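Local structure of FMN-dependent nitronate monooxygenase (5LSM) at residues G181-F186 against T192-T197; T265-L270 against P275-V280. The protein probably oxidises propionate 3-nitronate with molecular oxygen to 3-oxopropanoate, using FMN as its cofactor, and so detoxifies the nitronate. One frame throughout, in Å; residues are numbered along the deposited sequence.

Contact 1. Residues G181-F186 against T192-T197; sequences GHRGHF and TEQLGT. With FMN (flavin mononucleotide), chain I.
The loop that leaves the FMN pocket at Gly181 is tied to the stretch leading into helix 197-207 by a grip of Arg183 on Gln194. Arg183 approaches side-on. Its NE gives a hydrogen bond to Gln194 OE1 of 2.6 Å, with an angle of 156° at the hydrogen. Its NH2 reaches the same oxygen, Gln194 OE1, at 2.9 Å along a more bent path. The oxygen lies at the edge of the guanidinium and close to its plane. NE in turn lies in the carbonyl plane of the amide, while NH2 is tilted from it. The two flat groups are therefore not coplanar; their planes stand 37° apart. Arg183 is bent at both chi2 and chi3, which folds NE and NH2 round toward the amide. Gln194 does the reverse and is extended beyond CG (chi2 -175°), carrying its amide to the 181-186 segment. The other end of the amide lies against His185. Gln194 NE2 is 3.4 Å from His185 CB and 3.2 Å from His185 ND1, and the two side chains cross at about a right angle. The rest of the guanidinium is held by backbone oxygens: NH1 bonds to Gly176 O and NH2 also to Gln175 O. Gln175 is an FMN-binding residue. Gly181 itself lines the flavin, its N 3.8 Å from FMN C8M. It has positive phi and no side chain on the side where the flavin's C9 lies. The backbone oxygen Gln194 O accepts from Gln326 NE2 of the second subunit. The contact is buried and almost wholly polar. With Gln175 O and Gly176 O, the neutral amide oxygen takes up N-H groups of the buried guanidinium, and these dipoles would probably stabilise its charge.

Contact 2. Residues T265-L270 against P275-V280; sequences TALTNL and PARGIV
A beta hairpin is formed here by strands 265-268 and 276-279, which run antiparallel. Ala266 and Gly278 make a hydrogen-bonded pair, with Ala266 N to Gly278 O at 3.2 Å and Gly278 N to Ala266 O at 3.3 Å. Thr268 and Ala276 make the next one, with Thr268 N to Ala276 O at 2.8 Å and Ala276 N returning a bond to Thr268 O at 2.9 Å. Between them lies the non-hydrogen-bonded pair Leu267 and Arg277, whose side chains share a face. Leu267 CD2 lies over one face of the Arg277 guanidinium and packs on Arg277 CB at 3.9 Å. Arg277 runs straight to CD, with CG anti to the backbone N (chi1 -178°), then bends at chi3. The bend brings NH1 to Thr265 OG1, a hydrogen bond of 3.0 Å near the guanidinium plane. NE bonds to Leu177 O, outside the hairpin. A leucine in place of Arg277 would probably leave Thr265 OG1 and Leu177 O without these donors. On the opposite face, Ala266 CB meets Val280 CG2 at 3.9 Å. At the end of strand 265-268, Thr268 OG1 accepts from Leu270 N at 3.1 Å, and is also bonded to Pro289 O. That short loop closed by the threonine hydroxyl is an ST turn, placed where the strand gives way to the hairpin's connecting loop.

Both contacts are buried, and they meet in one small antiparallel sheet. Strand 276-279 is its middle strand, with 181-182 on one side and 265-268 on the other. Gly181 O to Arg277 N and Arg183 N to Pro275 O, each 3.0 Å, probably bond contact 1 to contact 2. Contact 1 joins irregular loops through side-chain amide and guanidinium groups and holds a residue of the FMN pocket. Contact 2 is mostly backbone pairing, with Arg277 on one face of the sheet. Both lie outside the eight parallel strands of the TIM barrel. Both touch the second subunit, where Thr192 of one copy packs on Ala266 of the other.

Contact 1. Residues G181-F186 against T192-T197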
loop_
_atom_site.group_PDB
_atom_site.type_symbol
_atom_site.label_atom_id
_atom_site.label_comp_id
_atom_site.label_asym_id
_atom_site.label_seq_id
_atom_site.Cartn_x
_atom_site.Cartn_y
_atom_site.Cartn_z
ATOM N N GLY A 181 -11.627 -5.207 4.504
ATOM C CA GLY A 181 -11.889 -5.754 5.828
ATOM C C GLY A 181 -10.817 -5.424 6.835
ATOM O O GLY A 181 -10.004 -4.559 6.624
ATOM N N HIS A 182 -10.832 -6.103 7.963
ATOM C CA HIS A 182 -9.959 -5.721 9.068
ATOM C C HIS A 182 -8.517 -6.023 8.726
ATOM O O HIS A 182 -8.204 -7.071 8.135
ATOM C CB HIS A 182 -10.341 -6.465 10.363
ATOM C CG HIS A 182 -11.526 -5.887 11.070
ATOM N ND1 HIS A 182 -12.808 -6.345 10.866
ATOM C CD2 HIS A 182 -11.615 -4.944 12.037
ATOM C CE1 HIS A 182 -13.649 -5.659 11.624
ATOM N NE2 HIS A 182 -12.949 -4.808 12.350
ATOM N N ARG A 183 -7.632 -5.131 9.153
ATOM C CA ARG A 183 -6.253 -5.482 9.315
ATOM C C ARG A 183 -6.150 -6.595 10.374
ATOM O O ARG A 183 -6.748 -6.498 11.451
ATOM C CB ARG A 183 -5.436 -4.260 9.739
ATOM C CG ARG A 183 -5.596 -3.023 8.854
ATOM C CD ARG A 183 -5.371 -3.344 7.379
ATOM N NE ARG A 183 -3.997 -3.763 7.131
ATOM C CZ ARG A 183 -3.602 -4.571 6.149
ATOM N NH1 ARG A 183 -4.473 -5.080 5.277
ATOM N NH2 ARG A 183 -2.305 -4.835 6.011
ATOM N N GLY A 184 -5.395 -7.649 10.050
ATOM C CA GLY A 184 -5.244 -8.804 10.904
ATOM C C GLY A 184 -3.978 -8.748 11.740
ATOM O O GLY A 184 -3.480 -9.792 12.180
ATOM N N HIS A 185 -3.481 -7.529 11.989
ATOM C CA HIS A 185 -2.278 -7.307 12.813
ATOM C C HIS A 185 -2.478 -7.637 14.285
ATOM O O HIS A 185 -3.588 -7.663 14.778
ATOM C CB HIS A 185 -1.801 -5.862 12.696
ATOM C CG HIS A 185 -2.721 -4.870 13.326
ATOM N ND1 HIS A 185 -3.733 -4.252 12.633
ATOM C CD2 HIS A 185 -2.797 -4.401 14.592
ATOM C CE1 HIS A 185 -4.363 -3.409 13.426
ATOM N NE2 HIS A 185 -3.838 -3.506 14.631
ATOM N N PHE A 186 -1.394 -7.929 14.982
ATOM C CA PHE A 186 -1.506 -8.387 16.354
ATOM C C PHE A 186 -0.259 -8.185 17.184
ATOM O O PHE A 186 -0.341 -8.303 18.375
ATOM C CB PHE A 186 -1.924 -9.862 16.402
ATOM C CG PHE A 186 -0.976 -10.783 15.685
ATOM C CD1 PHE A 186 0.126 -11.322 16.346
ATOM C CD2 PHE A 186 -1.179 -11.107 14.349
ATOM C CE1 PHE A 186 1.012 -12.148 15.684
ATOM C CE2 PHE A 186 -0.282 -11.926 13.673
ATOM C CZ PHE A 186 0.808 -12.451 14.344
ATOM N N THR A 192 1.819 2.368 10.608
ATOM C CA THR A 192 2.949 2.667 9.718
ATOM C C THR A 192 3.952 1.507 9.601
ATOM O O THR A 192 4.902 1.574 8.821
ATOM C CB THR A 192 3.725 3.924 10.182
ATOM O OG1 THR A 192 4.437 3.643 11.400
ATOM C CG2 THR A 192 2.765 5.123 10.376
ATOM N N GLU A 193 3.777 0.462 10.403
ATOM C CA GLU A 193 4.600 -0.741 10.264
ATOM C C GLU A 193 4.125 -1.651 9.129
ATOM O O GLU A 193 4.892 -2.481 8.620
ATOM C CB GLU A 193 4.662 -1.499 11.584
ATOM C CG GLU A 193 5.291 -0.659 12.670
ATOM C CD GLU A 193 6.118 -1.449 13.646
ATOM O OE1 GLU A 193 5.652 -2.518 14.103
ATOM O OE2 GLU A 193 7.205 -0.954 14.013
ATOM N N GLN A 194 2.896 -1.433 8.680
ATOM C CA GLN A 194 2.281 -2.285 7.679
ATOM C C GLN A 194 2.599 -1.821 6.260
ATOM O O GLN A 194 2.944 -0.664 6.031
ATOM C CB GLN A 194 0.779 -2.348 7.904
ATOM C CG GLN A 194 0.418 -3.040 9.210
ATOM C CD GLN A 194 -1.076 -3.214 9.385
ATOM O OE1 GLN A 194 -1.829 -3.317 8.411
ATOM N NE2 GLN A 194 -1.520 -3.225 10.631
ATOM N N LEU A 195 2.541 -2.767 5.324
ATOM C CA LEU A 195 3.071 -2.583 3.990
ATOM C C LEU A 195 2.006 -2.901 2.969
ATOM O O LEU A 195 1.091 -3.698 3.224
ATOM C CB LEU A 195 4.244 -3.534 3.746
ATOM C CG LEU A 195 5.461 -3.606 4.673
ATOM C CD1 LEU A 195 6.613 -4.269 3.920
ATOM C CD2 LEU A 195 5.881 -2.239 5.159
ATOM N N GLY A 196 2.215 -2.409 1.759
ATOM C CA GLY A 196 1.412 -2.851 0.630
ATOM C C GLY A 196 1.805 -4.223 0.130
ATOM O O GLY A 196 2.938 -4.682 0.333
ATOM N N THR A 197 0.884 -4.861 -0.583
ATOM C CA THR A 197 1.109 -6.218 -1.076
ATOM C C THR A 197 2.451 -6.376 -1.788
ATOM O O THR A 197 3.158 -7.364 -1.575
ATOM C CB THR A 197 -0.029 -6.669 -1.998
ATOM O OG1 THR A 197 -1.152 -7.045 -1.199
ATOM C CG2 THR A 197 0.406 -7.874 -2.866
HETATM N N1 FMN I . -10.659 -12.000 7.015
HETATM C C2 FMN I . -10.893 -12.857 8.051
HETATM O O2 FMN I . -9.931 -13.494 8.550
HETATM N N3 FMN I . -12.122 -13.030 8.580
HETATM C C4 FMN I . -13.192 -12.374 8.108
HETATM O O4 FMN I . -14.324 -12.525 8.602
HETATM C C4A FMN I . -13.003 -11.424 6.994
HETATM N N5 FMN I . -14.044 -10.771 6.472
HETATM C C5A FMN I . -13.901 -9.957 5.412
HETATM C C6 FMN I . -15.042 -9.335 4.913
HETATM C C7 FMN I . -14.964 -8.499 3.818
HETATM C C7M FMN I . -16.225 -7.829 3.337
HETATM C C8 FMN I . -13.640 -8.260 3.174
HETATM C C8M FMN I . -13.553 -7.332 1.982
HETATM C C9 FMN I . -12.487 -8.880 3.676
HETATM C C9A FMN I . -12.562 -9.733 4.790
HETATM N N10 FMN I . -11.439 -10.436 5.329
HETATM C C10 FMN I . -11.647 -11.274 6.446
HETATM C "C1'" FMN I . -10.069 -10.263 4.812
HETATM C "C2'" FMN I . -9.771 -11.227 3.676
HETATM O "O2'" FMN I . -9.449 -12.516 4.230
HETATM C "C3'" FMN I . -8.604 -10.724 2.814
HETATM O "O3'" FMN I . -7.528 -10.304 3.660
HETATM C "C4'" FMN I . -8.956 -9.536 1.917
HETATM O "O4'" FMN I . -10.290 -9.591 1.397
HETATM C "C5'" FMN I . -7.946 -9.488 0.781
HETATM O "O5'" FMN I . -8.087 -8.301 0.005
HETATM P P FMN I . -9.146 -8.135 -1.196
HETATM O O1P FMN I . -9.299 -9.485 -1.861
HETATM O O2P FMN I . -8.489 -7.097 -2.069
HETATM O O3P FMN I . -10.362 -7.676 -0.473
#

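Contact 2. Residues T265-L270 against P275-V280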
loop_
_atom_site.group_PDB
_atom_site.type_symbol
_atom_site.label_atom_id
_atom_site.label_comp_id
_atom_site.label_asym_id
_atom_site.label_seq_id
_atom_site.Cartn_x
_atom_site.Cartn_y
_atom_site.Cartn_z
ATOM N N THR A 265 -11.136 4.320 -0.721
ATOM C CA THR A 265 -11.312 3.568 0.511
ATOM C C THR A 265 -10.363 4.101 1.546
ATOM O O THR A 265 -9.489 4.894 1.222
ATOM C CB THR A 265 -11.033 2.065 0.333
ATOM O OG1 THR A 265 -9.673 1.868 -0.062
ATOM C CG2 THR A 265 -11.948 1.471 -0.695
ATOM N N ALA A 266 -10.576 3.718 2.805
ATOM C CA ALA A 266 -9.643 4.079 3.864
ATOM C C ALA A 266 -9.782 3.191 5.077
ATOM O O ALA A 266 -10.826 2.585 5.318
ATOM C CB ALA A 266 -9.804 5.544 4.253
ATOM N N LEU A 267 -8.716 3.119 5.850
ATOM C CA LEU A 267 -8.749 2.396 7.110
ATOM C C LEU A 267 -9.562 3.204 8.121
ATOM O O LEU A 267 -9.349 4.405 8.258
ATOM C CB LEU A 267 -7.329 2.184 7.617
ATOM C CG LEU A 267 -6.422 1.378 6.698
ATOM C CD1 LEU A 267 -5.031 1.278 7.302
ATOM C CD2 LEU A 267 -7.011 -0.008 6.476
ATOM N N THR A 268 -10.530 2.549 8.763
ATOM C CA THR A 268 -11.398 3.175 9.757
ATOM C C THR A 268 -11.618 2.230 10.933
ATOM O O THR A 268 -11.769 1.029 10.738
ATOM C CB THR A 268 -12.770 3.552 9.162
ATOM O OG1 THR A 268 -13.630 4.028 10.191
ATOM C CG2 THR A 268 -13.451 2.362 8.514
ATOM N N ASN A 269 -11.571 2.767 12.156
ATOM C CA ASN A 269 -11.946 1.998 13.350
ATOM C C ASN A 269 -13.361 2.296 13.840
ATOM O O ASN A 269 -13.777 1.819 14.901
ATOM C CB ASN A 269 -10.945 2.235 14.479
ATOM C CG ASN A 269 -10.925 3.692 14.973
ATOM O OD1 ASN A 269 -11.236 4.625 14.251
ATOM N ND2 ASN A 269 -10.489 3.872 16.195
ATOM N N LEU A 270 -14.115 3.055 13.051
ATOM C CA LEU A 270 -15.350 3.668 13.545
ATOM C C LEU A 270 -16.453 2.644 13.773
ATOM O O LEU A 270 -17.317 2.866 14.604
ATOM C CB LEU A 270 -15.842 4.768 12.588
ATOM C CG LEU A 270 -15.050 6.084 12.596
ATOM C CD1 LEU A 270 -15.493 7.001 11.487
ATOM C CD2 LEU A 270 -15.184 6.805 13.927
ATOM N N PRO A 275 -8.913 -1.099 13.087
ATOM C CA PRO A 275 -8.711 -0.648 11.696
ATOM C C PRO A 275 -9.250 -1.643 10.659
ATOM O O PRO A 275 -8.845 -2.802 10.650
ATOM C CB PRO A 275 -7.200 -0.544 11.572
ATOM C CG PRO A 275 -6.709 -0.391 12.953
ATOM C CD PRO A 275 -7.659 -1.143 13.842
ATOM N N ALA A 276 -10.166 -1.184 9.812
ATOM C CA ALA A 276 -10.659 -1.980 8.700
ATOM C C ALA A 276 -10.848 -1.093 7.466
ATOM O O ALA A 276 -11.200 0.091 7.601
ATOM C CB ALA A 276 -11.977 -2.637 9.081
ATOM N N ARG A 277 -10.640 -1.665 6.272
ATOM C CA ARG A 277 -10.720 -0.887 5.030
ATOM C C ARG A 277 -12.110 -0.987 4.423
ATOM O O ARG A 277 -12.609 -2.090 4.140
ATOM C CB ARG A 277 -9.671 -1.344 4.003
ATOM C CG ARG A 277 -9.682 -0.532 2.704
ATOM C CD ARG A 277 -8.609 -0.985 1.691
ATOM N NE ARG A 277 -7.259 -0.684 2.174
ATOM C CZ ARG A 277 -6.714 0.537 2.229
ATOM N NH1 ARG A 277 -7.349 1.590 1.743
ATOM N NH2 ARG A 277 -5.525 0.699 2.772
ATOM N N GLY A 278 -12.719 0.172 4.184
ATOM C CA GLY A 278 -14.025 0.217 3.545
ATOM C C GLY A 278 -14.206 1.448 2.689
ATOM O O GLY A 278 -13.532 2.428 2.885
ATOM N N ILE A 279 -15.124 1.381 1.729
ATOM C CA ILE A 279 -15.468 2.535 0.921
ATOM C C ILE A 279 -15.780 3.729 1.828
ATOM O O ILE A 279 -16.385 3.555 2.883
ATOM C CB ILE A 279 -16.662 2.240 0.003
ATOM C CG1 ILE A 279 -16.287 1.155 -1.009
ATOM C CG2 ILE A 279 -17.069 3.502 -0.747
ATOM C CD1 ILE A 279 -17.467 0.438 -1.597
ATOM N N VAL A 280 -15.267 4.910 1.467
ATOM C CA VAL A 280 -15.327 6.087 2.347
ATOM C C VAL A 280 -16.737 6.640 2.316
ATOM O O VAL A 280 -17.287 6.854 1.238
ATOM C CB VAL A 280 -14.320 7.193 1.927
ATOM C CG1 VAL A 280 -14.660 8.534 2.571
ATOM C CG2 VAL A 280 -12.893 6.784 2.287
#